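Side-chain contacts in adenosine monophosphate-protein transferase vopS (Vibrio parahaemolyticus, PDB 3LET), which transfers AMP from ATP to a threonine of the host Rho GTPases RhoA, Rac and Cdc42, blocking their downstream signalling and actin assembly: residues L94-R97 with V98-Y102; P113-R116 with I117-Q121. All blocks are in the same frame, centred on the assembly; numbering follows the deposited sequence.

Contact 1 (L94-R97 with V98-Y102); sequences LAVR and VVKDY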
ATOM      1  N   LEU A  94       8.454   1.655  -4.556  1.00 13.30           N
ATOM      2  CA  LEU A  94       8.773   0.292  -4.176  1.00 11.90           C
ATOM      3  C   LEU A  94      10.093  -0.111  -4.822  1.00 13.54           C
ATOM      4  O   LEU A  94      10.928  -0.729  -4.207  1.00 15.35           O
ATOM      5  CB  LEU A  94       7.654  -0.688  -4.644  1.00 11.44           C
ATOM      6  CG  LEU A  94       7.925  -2.157  -4.294  1.00 18.31           C
ATOM      7  CD1 LEU A  94       8.245  -2.349  -2.821  1.00 17.99           C
ATOM      8  CD2 LEU A  94       6.716  -3.030  -4.676  1.00 20.71           C
ATOM      9  N   ALA A  95      10.234   0.209  -6.093  1.00 12.88           N
ATOM     10  CA  ALA A  95      11.415  -0.197  -6.855  1.00 12.78           C
ATOM     11  C   ALA A  95      12.679   0.372  -6.173  1.00 16.10           C
ATOM     12  O   ALA A  95      13.690  -0.316  -6.016  1.00 17.25           O
ATOM     13  CB  ALA A  95      11.287   0.313  -8.294  1.00 12.78           C
ATOM     14  N   VAL A  96      12.614   1.636  -5.769  1.00 14.39           N
ATOM     15  CA  VAL A  96      13.752   2.266  -5.083  1.00 19.15           C
ATOM     16  C   VAL A  96      14.136   1.540  -3.813  1.00 17.75           C
ATOM     17  O   VAL A  96      15.334   1.353  -3.534  1.00 16.88           O
ATOM     18  CB  VAL A  96      13.435   3.738  -4.709  1.00 20.08           C
ATOM     19  CG1 VAL A  96      14.563   4.320  -3.876  1.00 29.64           C
ATOM     20  CG2 VAL A  96      13.224   4.548  -5.993  1.00 23.09           C
ATOM     21  N   ARG A  97      13.135   1.127  -3.021  1.00 15.24           N
ATOM     22  CA  ARG A  97      13.431   0.437  -1.747  1.00 18.20           C
ATOM     23  C   ARG A  97      13.988  -0.972  -1.958  1.00 17.03           C
ATOM     24  O   ARG A  97      14.872  -1.413  -1.211  1.00 17.85           O
ATOM     25  CB  ARG A  97      12.168   0.337  -0.862  1.00 16.93           C
ATOM     26  CG  ARG A  97      11.630   1.668  -0.403  1.00 28.27           C
ATOM     27  CD  ARG A  97      12.709   2.544   0.207  1.00 47.18           C
ATOM     28  NE  ARG A  97      13.142   2.065   1.517  1.00 49.82           N
ATOM     29  CZ  ARG A  97      12.714   2.547   2.683  1.00 60.73           C
ATOM     30  NH1 ARG A  97      11.823   3.530   2.723  1.00 54.28           N
ATOM     31  NH2 ARG A  97      13.185   2.040   3.815  1.00 60.23           N
ATOM     32  N   VAL A  98      13.487  -1.677  -2.974  1.00 13.03           N
ATOM     33  CA  VAL A  98      13.981  -3.013  -3.287  1.00 17.41           C
ATOM     34  C   VAL A  98      15.422  -2.904  -3.777  1.00 18.18           C
ATOM     35  O   VAL A  98      16.283  -3.697  -3.389  1.00 20.06           O
ATOM     36  CB  VAL A  98      13.048  -3.696  -4.314  1.00 16.51           C
ATOM     37  CG1 VAL A  98      13.699  -4.922  -4.982  1.00 17.93           C
ATOM     38  CG2 VAL A  98      11.727  -4.111  -3.586  1.00 12.92           C
ATOM     39  N   VAL A  99      15.690  -1.905  -4.607  1.00 14.76           N
ATOM     40  CA  VAL A  99      17.072  -1.687  -5.110  1.00 13.37           C
ATOM     41  C   VAL A  99      18.017  -1.366  -3.962  1.00 24.65           C
ATOM     42  O   VAL A  99      19.155  -1.858  -3.900  1.00 21.51           O
ATOM     43  CB  VAL A  99      17.122  -0.530  -6.132  1.00 16.48           C
ATOM     44  CG1 VAL A  99      18.607  -0.076  -6.393  1.00 17.65           C
ATOM     45  CG2 VAL A  99      16.486  -0.970  -7.411  1.00 15.21           C
ATOM     46  N   LYS A 100      17.561  -0.541  -3.032  1.00 17.50           N
ATOM     47  CA  LYS A 100      18.382  -0.239  -1.860  1.00 14.52           C
ATOM     48  C   LYS A 100      18.665  -1.499  -1.071  1.00 22.50           C
ATOM     49  O   LYS A 100      19.764  -1.660  -0.534  1.00 24.46           O
ATOM     50  CB  LYS A 100      17.714   0.832  -0.963  1.00 19.95           C
ATOM     51  CG  LYS A 100      17.807   2.240  -1.563  1.00 25.93           C
ATOM     52  CD  LYS A 100      17.067   3.283  -0.730  1.00 38.83           C
ATOM     53  CE  LYS A 100      17.239   4.691  -1.298  1.00 43.29           C
ATOM     54  NZ  LYS A 100      18.595   5.245  -1.043  1.00 51.07           N
ATOM     55  N   ASP A 101      17.690  -2.399  -0.990  1.00 19.13           N
ATOM     56  CA  ASP A 101      17.821  -3.563  -0.107  1.00 19.92           C
ATOM     57  C   ASP A 101      18.538  -4.715  -0.769  1.00 35.56           C
ATOM     58  O   ASP A 101      19.233  -5.466  -0.098  1.00 28.96           O
ATOM     59  CB  ASP A 101      16.445  -4.076   0.345  1.00 21.64           C
ATOM     60  CG  ASP A 101      15.796  -3.168   1.385  1.00 39.46           C
ATOM     61  OD1 ASP A 101      16.483  -2.230   1.845  1.00 40.96           O
ATOM     62  OD2 ASP A 101      14.612  -3.397   1.741  1.00 35.60           O
ATOM     63  N   TYR A 102      18.352  -4.863  -2.080  1.00 21.99           N
ATOM     64  CA  TYR A 102      18.813  -6.056  -2.793  1.00 28.99           C
ATOM     65  C   TYR A 102      19.803  -5.751  -3.913  1.00 33.17           C
ATOM     66  O   TYR A 102      20.399  -6.661  -4.469  1.00 20.82           O
ATOM     67  CB  TYR A 102      17.628  -6.757  -3.444  1.00 23.82           C
ATOM     68  CG  TYR A 102      16.670  -7.377  -2.460  1.00 27.05           C
ATOM     69  CD1 TYR A 102      16.900  -8.648  -1.948  1.00 29.83           C
ATOM     70  CD2 TYR A 102      15.521  -6.697  -2.059  1.00 17.77           C
ATOM     71  CE1 TYR A 102      16.011  -9.239  -1.060  1.00 27.32           C
ATOM     72  CE2 TYR A 102      14.619  -7.279  -1.152  1.00 22.58           C
ATOM     73  CZ  TYR A 102      14.881  -8.552  -0.667  1.00 30.73           C
ATOM     74  OH  TYR A 102      14.013  -9.137   0.218  1.00 30.31           O
TER
HETATM   75  O   HOH W   1      15.073  -0.097   1.648  1.00 38.02           O

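Contact 2 (P113-R116 with I117-Q121); sequences PEVR and INQMQ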
ATOM      1  N   PRO A 113      25.915  -7.053 -12.096  1.00 24.58           N
ATOM      2  CA  PRO A 113      24.590  -6.412 -12.013  1.00 22.59           C
ATOM      3  C   PRO A 113      23.450  -7.324 -12.472  1.00 24.59           C
ATOM      4  O   PRO A 113      22.331  -7.199 -11.960  1.00 20.52           O
ATOM      5  CB  PRO A 113      24.708  -5.241 -12.973  1.00 18.58           C
ATOM      6  CG  PRO A 113      25.927  -5.548 -13.822  1.00 29.55           C
ATOM      7  CD  PRO A 113      26.847  -6.263 -12.910  1.00 29.41           C
ATOM      8  N   GLU A 114      23.706  -8.192 -13.451  1.00 29.54           N
ATOM      9  CA  GLU A 114      22.627  -9.028 -14.004  1.00 31.13           C
ATOM     10  C   GLU A 114      22.103  -9.991 -12.956  1.00 32.61           C
ATOM     11  O   GLU A 114      20.918 -10.277 -12.923  1.00 30.55           O
ATOM     12  CB  GLU A 114      23.096  -9.798 -15.253  1.00 49.10           C
ATOM     13  CG  GLU A 114      23.302  -8.895 -16.470  1.00 61.48           C
ATOM     14  CD  GLU A 114      23.751  -9.645 -17.717  1.00 80.43           C
ATOM     15  OE1 GLU A 114      23.531 -10.876 -17.794  1.00 84.23           O
ATOM     16  OE2 GLU A 114      24.319  -9.000 -18.627  1.00 84.55           O
ATOM     17  N   VAL A 115      22.992 -10.497 -12.108  1.00 29.05           N
ATOM     18  CA  VAL A 115      22.570 -11.347 -11.000  1.00 35.67           C
ATOM     19  C   VAL A 115      21.604 -10.572 -10.099  1.00 26.65           C
ATOM     20  O   VAL A 115      20.553 -11.077  -9.726  1.00 25.33           O
ATOM     21  CB  VAL A 115      23.773 -11.821 -10.176  1.00 46.48           C
ATOM     22  CG1 VAL A 115      23.316 -12.473  -8.892  1.00 45.87           C
ATOM     23  CG2 VAL A 115      24.615 -12.787 -11.000  1.00 59.32           C
ATOM     24  N   ARG A 116      21.950  -9.327  -9.785  1.00 22.13           N
ATOM     25  CA  ARG A 116      21.096  -8.495  -8.924  1.00 20.61           C
ATOM     26  C   ARG A 116      19.763  -8.208  -9.598  1.00 18.16           C
ATOM     27  O   ARG A 116      18.739  -8.241  -8.947  1.00 20.81           O
ATOM     28  CB  ARG A 116      21.794  -7.172  -8.562  1.00 25.41           C
ATOM     29  CG  ARG A 116      23.079  -7.352  -7.694  1.00 29.24           C
ATOM     30  CD  ARG A 116      22.803  -8.177  -6.438  1.00 35.62           C
ATOM     31  NE  ARG A 116      24.005  -8.388  -5.634  1.00 51.16           N
ATOM     32  CZ  ARG A 116      24.127  -8.074  -4.345  1.00 63.22           C
ATOM     33  NH1 ARG A 116      23.115  -7.541  -3.673  1.00 43.08           N
ATOM     34  NH2 ARG A 116      25.269  -8.306  -3.717  1.00 78.96           N
ATOM     35  N   ILE A 117      19.773  -7.908 -10.894  1.00 19.28           N
ATOM     36  CA  ILE A 117      18.537  -7.569 -11.586  1.00 18.73           C
ATOM     37  C   ILE A 117      17.613  -8.792 -11.625  1.00 26.71           C
ATOM     38  O   ILE A 117      16.380  -8.684 -11.431  1.00 22.50           O
ATOM     39  CB  ILE A 117      18.827  -7.031 -12.987  1.00 19.22           C
ATOM     40  CG1 ILE A 117      19.424  -5.618 -12.886  1.00 23.72           C
ATOM     41  CG2 ILE A 117      17.564  -7.004 -13.848  1.00 24.00           C
ATOM     42  CD1 ILE A 117      20.148  -5.189 -14.144  1.00 29.93           C
ATOM     43  N   ASN A 118      18.207  -9.959 -11.816  1.00 23.16           N
ATOM     44  CA  ASN A 118      17.440 -11.192 -11.801  1.00 21.75           C
ATOM     45  C   ASN A 118      16.854 -11.483 -10.443  1.00 27.62           C
ATOM     46  O   ASN A 118      15.695 -11.857 -10.342  1.00 25.71           O
ATOM     47  CB  ASN A 118      18.316 -12.366 -12.252  1.00 36.20           C
ATOM     48  CG  ASN A 118      18.562 -12.358 -13.738  1.00 40.37           C
ATOM     49  OD1 ASN A 118      17.995 -11.543 -14.462  1.00 34.66           O
ATOM     50  ND2 ASN A 118      19.397 -13.276 -14.207  1.00 56.51           N
ATOM     51  N   GLN A 119      17.643 -11.304  -9.388  1.00 23.94           N
ATOM     52  CA  GLN A 119      17.152 -11.521  -8.036  1.00 22.93           C
ATOM     53  C   GLN A 119      16.010 -10.574  -7.711  1.00 24.74           C
ATOM     54  O   GLN A 119      15.036 -10.973  -7.087  1.00 21.56           O
ATOM     55  CB  GLN A 119      18.273 -11.362  -7.009  1.00 33.75           C
ATOM     56  CG  GLN A 119      19.322 -12.470  -7.122  1.00 56.28           C
ATOM     57  CD  GLN A 119      20.567 -12.190  -6.320  1.00 76.40           C
ATOM     58  OE1 GLN A 119      21.048 -11.061  -6.278  1.00 67.86           O
ATOM     59  NE2 GLN A 119      21.103 -13.222  -5.681  1.00 92.60           N
ATOM     60  N   MET A 120      16.138  -9.318  -8.123  1.00 24.11           N
ATOM     61  CA  MET A 120      15.091  -8.340  -7.843  1.00 22.25           C
ATOM     62  C   MET A 120      13.811  -8.611  -8.646  1.00 29.09           C
ATOM     63  O   MET A 120      12.708  -8.295  -8.198  1.00 18.96           O
ATOM     64  CB  MET A 120      15.608  -6.925  -8.051  1.00 23.26           C
ATOM     65  CG  MET A 120      16.580  -6.535  -6.948  1.00 20.03           C
ATOM     66  SD  MET A 120      17.131  -4.842  -7.044  1.00 18.66           S
ATOM     67  CE  MET A 120      17.875  -4.801  -8.664  1.00 22.62           C
ATOM     68  N   GLN A 121      13.930  -9.196  -9.830  1.00 20.58           N
ATOM     69  CA  GLN A 121      12.711  -9.607 -10.536  1.00 21.87           C
ATOM     70  C   GLN A 121      12.000 -10.704  -9.777  1.00 19.88           C
ATOM     71  O   GLN A 121      10.763 -10.761  -9.790  1.00 20.72           O
ATOM     72  CB  GLN A 121      13.013 -10.071 -11.964  1.00 22.32           C
ATOM     73  CG  GLN A 121      13.363  -8.903 -12.875  1.00 17.30           C
ATOM     74  CD  GLN A 121      13.734  -9.341 -14.274  1.00 22.07           C
ATOM     75  OE1 GLN A 121      12.869  -9.540 -15.139  1.00 25.07           O
ATOM     76  NE2 GLN A 121      15.025  -9.519 -14.501  1.00 31.34           N
TER

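Contact 1 (L94-R97 with V98-Y102)
V98 and D101 each reach back one turn in the last two turns of the alpha-helix 88-102, where i to i+4 spacing brings V98 back to L94, and D101 to the carbonyl of R97. The backbone part is regular at first: V98 N, V99 N and K100 N donate to the carbonyls of L94, A95 and V96. At the end of the helix the bond from D101 N to R97 O keeps its 3.0 Å length but bends to 136° at the hydrogen, while V98 O takes Y102 N and, weakly, D101 N.

Apolar contacts fall on two sides. Toward the protein interior, L94 CD1 meets V98 CG2 at 4.0 Å; CG of L94 stands opposite its own backbone N (chi1 179°), which leans the branch along the helix toward V98. There V98 and V99 pack on M120 of helix 113-139, and A95 and V99 also touch helix 58-75. Beside helix 58-75, at the more exposed edge, V96 and K100 run alongside each other, V96 CG1 lying 3.7 Å from K100 CE, and the lysine amine continues to a salt bridge with E66 of that helix.

R97 and D101 meet through one water. Bends at chi2 and chi3 turn R97 NE back toward it, and the arginine also makes a cation-pi contact with Y225. NE lies too far from D101 OD1, at 5.5 Å, for direct pairing. The water spans that gap: it accepts from R97 NE in the guanidinium plane at 2.9 Å, and donates to R97 O at 3.2 Å and to D101 OD1 at 2.6 Å.

Contact 2 (P113-R116 with I117-Q121)
The amide of Q119 and the guanidinium of R116 are the flat groups that meet here, their planes 79° apart and so nearly perpendicular. Q119 OE1 approaches the guanidinium obliquely and comes closest to the chain leading up to it, 3.4 Å from R116 CD, with NE farther off at 4.0 Å. The same amide has V115 beside it: V115 CG1 lies 3.8 Å from Q119 CD, the two side chains running the same way. Q119 is stretched out beyond CG (chi2 168°), which carries its amide back along the helix to rest against both the valine methyl and the arginine CD.

Beneath these side chains is the first part of the long alpha-helix 113-139, opened by P113. Four consecutive i to i+4 bonds, each 2.9 Å from N to O, run from the amides of I117, N118, Q119 and M120 to the carbonyls of P113, E114, V115 and R116. N118 folds back so that its CG sits 3.2 Å from E114 O. On the inward face M120 curls at chi3 (-59°), bringing CE to 3.6 Å from R116 O; the side chain packs against helices 58-75 and 88-102, and I117 touches V72 of helix 58-75. Q121 NE2 adds a weak bond to I117 O.

The chemistry implies that the backbone bonds, rather than side-chain polar pairing, join one turn to the next. R116 NH1 probably hydrogen-bonds to the carbonyl of Y102 instead, tying this turn to the end of helix 88-102, while Q119 offers its neighbours mostly van der Waals contact and, probably, a mild electrostatic attraction between OE1 and the arginine.

In the fold
Both contacts are single-helix turns of the VopS N-terminal region, one at the end of helix 88-102 and the other at the start of helix 113-139, their centres about 12 Å apart. Contact 1 is partly buried, with apolar residues against neighbouring helices and a hydrated polar side; contact 2 lies at the surface, and M120 is its one buried member. They meet directly, through the arginine of contact 2 and through M120, whose SD packs 3.7 Å from V99 CA. Helix 58-75 lines both. In contact 1 the arginine meets an aspartate through water within its own helix, and Y225 beyond it; in contact 2 the arginine's polar partner is on another helix.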